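Pyrrolidone-carboxylate peptidase (Pyrococcus furiosus, PDB 1X10) removes N-terminal pyroglutamyl (5-oxoproline) residues from polypeptides, except where the second residue is proline, as a thiol peptidase of family C15 that works as a homotetramer. Local coordinates at residues E9-E14 with A88-N93; S74-E79 with P185-E190; R80-A85 with Y144-S149. The protein carries 3 engineered substitutions. All blocks are in the same frame, centred on the assembly; numbering follows the deposited sequence.

Interaction 1. Residues E9-E14 with A88-N93; sequences EPFGGE and ARIPDN
Phe-11 and Asn-93 mark the closest CA-CA approach between 9-14 and 88-93, at 6.3 Å. Neither segment is a helix or strand, and the touching parts run at 140° to each other, closer to opposed than aligned. From Phe-11 to Glu-14 the chain folds back in a type I' turn, closed by Glu-14 N to Phe-11 O at 3.1 Å; the positive phi of Gly-12 and Gly-13 suits this turn. The Phe-11 side chain lies about 7 Å from that of the engineered Ser-142, at an active-site position. Asn-93 contributes the largest share of the interface: its amide end lies between the Glu-9 carboxylate and the Pro-10 carbonyl and also reaches the CB of Phe-11. The Glu-9 chain is extended beyond CG and comes toward Asn-93 from the opposite direction, with carboxylate and amide planes 40° apart. Farther along, Ile-90 CD1 stands at the edge of the Phe-11 ring, 4.3 Å from Phe-11 CD1. Asn-93 also pairs with Val-43 through its backbone, which ties both loops to a third. This surface junction of loops is thus polar around Asn-93, with Glu-9 OE2 also held by Val-43 N, and apolar only in the single light touch at Ile-90.

Interaction 2. Residues S74-E79 with P185-E190; sequences SAISIE and PSMSYE. Engineered in segment 185-190: Ser-188 (natural residue Cys).
Met-187 reaches Ile-76 because its chain runs out straight from the backbone, CG lying anti to N at chi1 180°, and then bends at the thioether (chi3 -83°) to carry CE over the backbone of Ala-75. Ile-76 offers the branch that meets it: CG1 sits beside its backbone N (chi1 -64°), so that CG1 and CD1 both come up to the sulfur, and the two side chains cross at about a right angle. Ile-76 CG1 is 3.7 Å from Met-187 SD, while Met-187 CE rests 3.8 Å from Ala-75 CA. At the other end, Pro-185 lays its ring against Ser-74, with Pro-185 CB 3.7 Å from Ser-74 CB. No direct hydrogen bond joins the segments; instead a water bridges the carbonyls, 2.8 Å from Ser-74 O and 2.9 Å from Ser-186 O, although it has more acceptors nearby than protons to give. Ser-74 OG turns to Val-183 O of the third subunit, and Pro-185 packs on Pro-185 of that same subunit. Just beyond, the engineered Ser-188 (naturally the cysteine of the interchain disulfide) is the N-cap of helix 189-206, its OG bonded to Met-191 N. Apolar surfaces and one water therefore fasten the approach to this helix onto the start of strand 76-83, at a subunit interface and on the strand that carries the catalytic Glu-79.

Interaction 3. Residues R80-A85 with Y144-S149; sequences RIAVNA and YVMYLS
Ala-82 rests on Met-146 and Tyr-147 where a strand of the central sheet of this alpha/beta fold lies across the helix packed on it. The short axes of strand 81-83 and helix 144-149 pass 7.0 Å apart at a signed crossing angle of -99°, nearly perpendicular. The tight part is centred on the small Ala-82 methyl, which lets the helix backbone come close: Ala-82 CB is 3.6 Å from Tyr-147 CA and also 3.6 Å from Met-146 CG. Met-146 runs extended along the helix-facing side of the strand, bringing its CE to 3.6 Å from Ile-81 C. With CG anti to its backbone N (chi1 -175°), Tyr-147 sends its ring to Asn-84, just past the end of the strand, whose amide stacks on it with planes 14° apart. Asn-84 CA lies over the same ring, offset toward the rim, and Asn-84 CB is 3.5 Å from Tyr-147 CE1. The contact has no solvent side, since all its touching residues are buried; its looser flank is the other face of the strand, where Ile-81 and Val-83 direct their side chains away from the helix and pack on the fourth subunit. Arg-80 likewise turns away, forming salt bridges with Asp-87 and Asp-100 of that subunit. Both stacked groups are bonded to residues 103-108: Asn-84 OD1 accepts from Ile-103 N and Val-104 N, and Tyr-147 OH bonds to Pro-108 O, to which Asn-84 ND2 also makes a weak bond. Although Asn-84 ND2 stands 3.4 Å from Tyr-147 OH, the angle is too poor for a hydrogen bond.

Interactions 2 and 3 share strand 76-83: their centres are 20 Å apart, on opposite sides of the chain's centre, yet they touch where Glu-79 O meets Met-146 CE at 3.6 Å. Interaction 2 packs against the start of the strand and interaction 3 against its end, with the catalytic Glu-79 between them; Glu-79 OE1 is hydrogen-bonded to His-166 ND1. The helix of interaction 3 also carries the engineered Ser-142, at an active-site position, in its first turn, its side chain about 6 Å from that of Met-146. Interaction 1 is more peripheral, its centre 19 Å from that of interaction 2 and 18 Å from that of interaction 3, but the Phe-11 side chain lies about 8 Å from that of His-166.

Interaction 1. Residues E9-E14 with A88-N93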
# COMPACT_ATOMS: atom_id res chain seq x y z
N GLU A 9 10.51 -24.39 2.80
CA GLU A 9 11.68 -24.03 3.58
C GLU A 9 11.89 -22.52 3.42
O GLU A 9 11.23 -21.88 2.60
CB GLU A 9 12.91 -24.77 3.05
CG GLU A 9 13.21 -24.45 1.59
CD GLU A 9 14.43 -25.19 1.04
OE1 GLU A 9 14.97 -26.05 1.76
OE2 GLU A 9 14.84 -24.90 -0.11
N PRO A 10 12.81 -21.93 4.20
CA PRO A 10 13.05 -20.49 4.08
C PRO A 10 13.58 -20.16 2.69
O PRO A 10 14.19 -21.01 2.04
CB PRO A 10 14.09 -20.22 5.17
CG PRO A 10 13.81 -21.29 6.19
CD PRO A 10 13.58 -22.50 5.32
N PHE A 11 13.35 -18.94 2.23
CA PHE A 11 13.82 -18.52 0.92
C PHE A 11 13.92 -17.00 0.84
O PHE A 11 13.43 -16.29 1.72
CB PHE A 11 12.87 -19.04 -0.16
CG PHE A 11 11.54 -18.33 -0.19
CD1 PHE A 11 11.33 -17.26 -1.05
CD2 PHE A 11 10.52 -18.71 0.67
CE1 PHE A 11 10.11 -16.57 -1.05
CE2 PHE A 11 9.30 -18.03 0.68
CZ PHE A 11 9.10 -16.96 -0.18
N GLY A 12 14.56 -16.51 -0.22
CA GLY A 12 14.68 -15.08 -0.42
C GLY A 12 15.38 -14.30 0.68
O GLY A 12 15.11 -13.11 0.86
N GLY A 13 16.26 -14.94 1.43
CA GLY A 13 16.97 -14.25 2.49
C GLY A 13 16.32 -14.35 3.86
O GLY A 13 16.94 -14.04 4.87
N GLU A 14 15.06 -14.78 3.89
CA GLU A 14 14.36 -14.92 5.16
C GLU A 14 15.00 -16.02 5.99
O GLU A 14 15.46 -17.03 5.45
CB GLU A 14 12.88 -15.28 4.94
CG GLU A 14 12.03 -14.14 4.41
CD GLU A 14 12.08 -12.91 5.29
OE1 GLU A 14 12.07 -13.05 6.54
OE2 GLU A 14 12.13 -11.79 4.74
N ALA A 88 9.87 -16.55 -12.63
CA ALA A 88 10.38 -16.14 -11.33
C ALA A 88 10.87 -14.70 -11.26
O ALA A 88 11.69 -14.28 -12.07
CB ALA A 88 11.49 -17.08 -10.90
N ARG A 89 10.36 -13.95 -10.28
CA ARG A 89 10.76 -12.56 -10.08
C ARG A 89 12.12 -12.58 -9.39
O ARG A 89 12.91 -11.65 -9.51
CB ARG A 89 9.75 -11.82 -9.20
CG ARG A 89 9.79 -10.30 -9.37
CD ARG A 89 9.42 -9.58 -8.08
NE ARG A 89 10.52 -9.61 -7.13
CZ ARG A 89 10.45 -9.16 -5.88
NH1 ARG A 89 9.32 -8.63 -5.42
NH2 ARG A 89 11.51 -9.23 -5.09
N ILE A 90 12.38 -13.67 -8.66
CA ILE A 90 13.64 -13.87 -7.97
C ILE A 90 14.07 -15.32 -8.22
O ILE A 90 13.24 -16.15 -8.57
CB ILE A 90 13.51 -13.66 -6.43
CG1 ILE A 90 12.52 -14.67 -5.84
CG2 ILE A 90 13.06 -12.23 -6.14
CD1 ILE A 90 12.46 -14.65 -4.33
N PRO A 91 15.36 -15.63 -8.08
CA PRO A 91 15.77 -17.01 -8.32
C PRO A 91 15.35 -17.93 -7.18
O PRO A 91 15.03 -17.46 -6.08
CB PRO A 91 17.29 -16.90 -8.44
CG PRO A 91 17.60 -15.80 -7.48
CD PRO A 91 16.52 -14.78 -7.75
N ASP A 92 15.34 -19.24 -7.43
CA ASP A 92 14.98 -20.18 -6.38
C ASP A 92 16.19 -20.33 -5.47
O ASP A 92 17.21 -19.67 -5.68
CB ASP A 92 14.53 -21.52 -6.97
CG ASP A 92 15.64 -22.26 -7.70
OD1 ASP A 92 15.33 -23.27 -8.37
OD2 ASP A 92 16.82 -21.85 -7.61
N ASN A 93 16.10 -21.21 -4.47
CA ASN A 93 17.19 -21.40 -3.53
C ASN A 93 18.51 -21.92 -4.11
O ASN A 93 19.52 -21.95 -3.42
CB ASN A 93 16.74 -22.31 -2.38
CG ASN A 93 15.95 -21.55 -1.32
OD1 ASN A 93 15.38 -22.15 -0.40
ND2 ASN A 93 15.91 -20.23 -1.44

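Interaction 2. Residues S74-E79 with P185-E190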
# COMPACT_ATOMS: atom_id res chain seq x y z
N SER A 74 -1.91 -9.26 3.57
CA SER A 74 -2.43 -8.95 4.89
C SER A 74 -3.38 -9.93 5.55
O SER A 74 -3.73 -9.77 6.72
CB SER A 74 -3.14 -7.59 4.84
OG SER A 74 -4.26 -7.68 3.98
N ALA A 75 -3.81 -10.94 4.80
CA ALA A 75 -4.73 -11.92 5.34
C ALA A 75 -4.50 -13.27 4.68
O ALA A 75 -3.74 -13.38 3.72
CB ALA A 75 -6.17 -11.46 5.11
N ILE A 76 -5.17 -14.29 5.21
CA ILE A 76 -5.06 -15.63 4.64
C ILE A 76 -5.65 -15.56 3.24
O ILE A 76 -6.70 -14.94 3.04
CB ILE A 76 -5.88 -16.66 5.46
CG1 ILE A 76 -5.30 -16.80 6.88
CG2 ILE A 76 -5.89 -18.01 4.74
CD1 ILE A 76 -3.87 -17.34 6.93
N SER A 77 -4.99 -16.17 2.27
CA SER A 77 -5.52 -16.16 0.92
C SER A 77 -5.59 -17.58 0.38
O SER A 77 -4.65 -18.36 0.51
CB SER A 77 -4.68 -15.26 -0.01
OG SER A 77 -3.31 -15.60 0.02
N ILE A 78 -6.74 -17.89 -0.21
CA ILE A 78 -6.99 -19.21 -0.79
C ILE A 78 -6.92 -19.06 -2.31
O ILE A 78 -7.69 -18.30 -2.90
CB ILE A 78 -8.37 -19.71 -0.36
CG1 ILE A 78 -8.48 -19.65 1.18
CG2 ILE A 78 -8.59 -21.14 -0.85
CD1 ILE A 78 -9.91 -19.64 1.71
N GLU A 79 -5.98 -19.78 -2.92
CA GLU A 79 -5.77 -19.71 -4.36
C GLU A 79 -6.86 -20.38 -5.20
O GLU A 79 -7.19 -21.55 -5.01
CB GLU A 79 -4.40 -20.30 -4.71
CG GLU A 79 -3.23 -19.64 -3.97
CD GLU A 79 -3.09 -18.15 -4.30
OE1 GLU A 79 -2.37 -17.45 -3.55
OE2 GLU A 79 -3.68 -17.69 -5.30
N PRO A 185 2.46 -6.08 6.28
CA PRO A 185 1.45 -6.67 7.17
C PRO A 185 1.93 -8.01 7.71
O PRO A 185 2.83 -8.63 7.13
CB PRO A 185 0.24 -6.85 6.26
CG PRO A 185 0.46 -5.87 5.15
CD PRO A 185 1.94 -5.99 4.91
N SER A 186 1.34 -8.45 8.81
CA SER A 186 1.69 -9.74 9.40
C SER A 186 0.45 -10.34 10.06
O SER A 186 -0.55 -9.66 10.26
CB SER A 186 2.83 -9.58 10.42
OG SER A 186 2.49 -8.70 11.48
N MET A 187 0.53 -11.63 10.37
CA MET A 187 -0.56 -12.36 11.01
C MET A 187 0.09 -13.39 11.93
O MET A 187 1.05 -14.05 11.53
CB MET A 187 -1.44 -13.05 9.96
CG MET A 187 -2.61 -13.84 10.55
SD MET A 187 -3.76 -14.46 9.29
CE MET A 187 -4.77 -12.99 9.02
N SER A 188 -0.42 -13.52 13.14
CA SER A 188 0.17 -14.45 14.11
C SER A 188 0.34 -15.86 13.57
O SER A 188 -0.45 -16.33 12.75
CB SER A 188 -0.67 -14.50 15.39
OG SER A 188 -1.85 -15.25 15.17
N TYR A 189 1.37 -16.55 14.06
CA TYR A 189 1.61 -17.92 13.64
C TYR A 189 0.41 -18.78 14.05
O TYR A 189 -0.03 -19.65 13.29
CB TYR A 189 2.87 -18.48 14.31
CG TYR A 189 3.05 -19.95 14.00
CD1 TYR A 189 3.47 -20.36 12.74
CD2 TYR A 189 2.69 -20.92 14.94
CE1 TYR A 189 3.52 -21.72 12.41
CE2 TYR A 189 2.74 -22.28 14.62
CZ TYR A 189 3.15 -22.67 13.35
OH TYR A 189 3.15 -24.00 13.01
N GLU A 190 -0.10 -18.53 15.25
CA GLU A 190 -1.24 -19.28 15.76
C GLU A 190 -2.46 -19.20 14.85
O GLU A 190 -3.15 -20.20 14.62
CB GLU A 190 -1.61 -18.80 17.17
CG GLU A 190 -0.57 -19.16 18.24
CD GLU A 190 0.67 -18.28 18.18
OE1 GLU A 190 1.70 -18.69 18.74
OE2 GLU A 190 0.61 -17.18 17.58
O HOH W 1 -2.29 -8.12 8.51

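Interaction 3. Residues R80-A85 with Y144-S149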
# COMPACT_ATOMS: atom_id res chain seq x y z
N ARG A 80 -7.40 -19.62 -6.13
CA ARG A 80 -8.45 -20.10 -7.00
C ARG A 80 -7.91 -20.87 -8.20
O ARG A 80 -8.53 -21.84 -8.66
CB ARG A 80 -9.28 -18.92 -7.51
CG ARG A 80 -10.44 -19.28 -8.42
CD ARG A 80 -11.23 -18.03 -8.77
NE ARG A 80 -12.64 -18.19 -8.40
CZ ARG A 80 -13.33 -17.31 -7.69
NH1 ARG A 80 -12.76 -16.20 -7.26
NH2 ARG A 80 -14.60 -17.56 -7.41
N ILE A 81 -6.75 -20.45 -8.70
CA ILE A 81 -6.21 -21.07 -9.90
C ILE A 81 -4.69 -21.23 -9.96
O ILE A 81 -3.92 -20.40 -9.47
CB ILE A 81 -6.67 -20.24 -11.12
CG1 ILE A 81 -6.30 -20.92 -12.43
CG2 ILE A 81 -6.05 -18.85 -11.05
CD1 ILE A 81 -6.81 -20.16 -13.65
N ALA A 82 -4.27 -22.33 -10.58
CA ALA A 82 -2.86 -22.66 -10.79
C ALA A 82 -2.60 -22.50 -12.29
O ALA A 82 -3.36 -23.01 -13.11
CB ALA A 82 -2.57 -24.10 -10.35
N VAL A 83 -1.52 -21.81 -12.65
CA VAL A 83 -1.21 -21.56 -14.05
C VAL A 83 0.02 -22.32 -14.55
O VAL A 83 1.03 -22.41 -13.87
CB VAL A 83 -1.01 -20.06 -14.27
CG1 VAL A 83 -2.31 -19.31 -13.96
CG2 VAL A 83 0.07 -19.57 -13.36
N ASN A 84 -0.08 -22.84 -15.77
CA ASN A 84 1.00 -23.62 -16.36
C ASN A 84 2.13 -22.74 -16.87
O ASN A 84 2.39 -22.68 -18.08
CB ASN A 84 0.46 -24.49 -17.49
CG ASN A 84 1.44 -25.55 -17.95
OD1 ASN A 84 2.51 -25.73 -17.35
ND2 ASN A 84 1.08 -26.27 -19.01
N ALA A 85 2.81 -22.05 -15.96
CA ALA A 85 3.91 -21.17 -16.35
C ALA A 85 4.84 -20.87 -15.19
O ALA A 85 4.45 -20.86 -14.02
CB ALA A 85 3.35 -19.86 -16.92
N TYR A 144 3.95 -23.30 -8.81
CA TYR A 144 4.60 -24.48 -9.39
C TYR A 144 4.05 -25.74 -8.72
O TYR A 144 3.58 -26.66 -9.40
CB TYR A 144 6.11 -24.35 -9.16
CG TYR A 144 6.99 -25.47 -9.68
CD1 TYR A 144 7.24 -25.62 -11.05
CD2 TYR A 144 7.65 -26.31 -8.80
CE1 TYR A 144 8.14 -26.58 -11.52
CE2 TYR A 144 8.55 -27.27 -9.25
CZ TYR A 144 8.79 -27.40 -10.61
OH TYR A 144 9.72 -28.33 -11.03
N VAL A 145 4.10 -25.79 -7.40
CA VAL A 145 3.59 -26.96 -6.68
C VAL A 145 2.07 -27.07 -6.79
O VAL A 145 1.52 -28.16 -6.92
CB VAL A 145 4.00 -26.93 -5.19
CG1 VAL A 145 5.51 -27.07 -5.07
CG2 VAL A 145 3.54 -25.64 -4.55
N MET A 146 1.38 -25.93 -6.74
CA MET A 146 -0.08 -25.95 -6.85
C MET A 146 -0.50 -26.59 -8.18
O MET A 146 -1.41 -27.42 -8.21
CB MET A 146 -0.65 -24.53 -6.77
CG MET A 146 -2.17 -24.48 -6.79
SD MET A 146 -2.83 -22.80 -6.87
CE MET A 146 -4.60 -23.15 -6.93
N TYR A 147 0.17 -26.19 -9.26
CA TYR A 147 -0.15 -26.72 -10.58
C TYR A 147 0.15 -28.21 -10.69
O TYR A 147 -0.67 -28.99 -11.18
CB TYR A 147 0.62 -25.95 -11.67
CG TYR A 147 0.25 -26.38 -13.07
CD1 TYR A 147 -0.83 -25.78 -13.74
CD2 TYR A 147 0.90 -27.44 -13.69
CE1 TYR A 147 -1.24 -26.23 -14.98
CE2 TYR A 147 0.49 -27.91 -14.94
CZ TYR A 147 -0.59 -27.30 -15.58
OH TYR A 147 -1.02 -27.79 -16.79
N LEU A 148 1.34 -28.61 -10.26
CA LEU A 148 1.75 -30.01 -10.32
C LEU A 148 0.81 -30.90 -9.52
O LEU A 148 0.49 -32.02 -9.93
CB LEU A 148 3.19 -30.17 -9.82
CG LEU A 148 4.26 -29.62 -10.77
CD1 LEU A 148 5.62 -29.52 -10.06
CD2 LEU A 148 4.36 -30.54 -11.98
N SER A 149 0.35 -30.41 -8.37
CA SER A 149 -0.55 -31.20 -7.54
C SER A 149 -1.89 -31.39 -8.26
O SER A 149 -2.42 -32.50 -8.33
CB SER A 149 -0.77 -30.51 -6.19
OG SER A 149 -1.52 -31.33 -5.31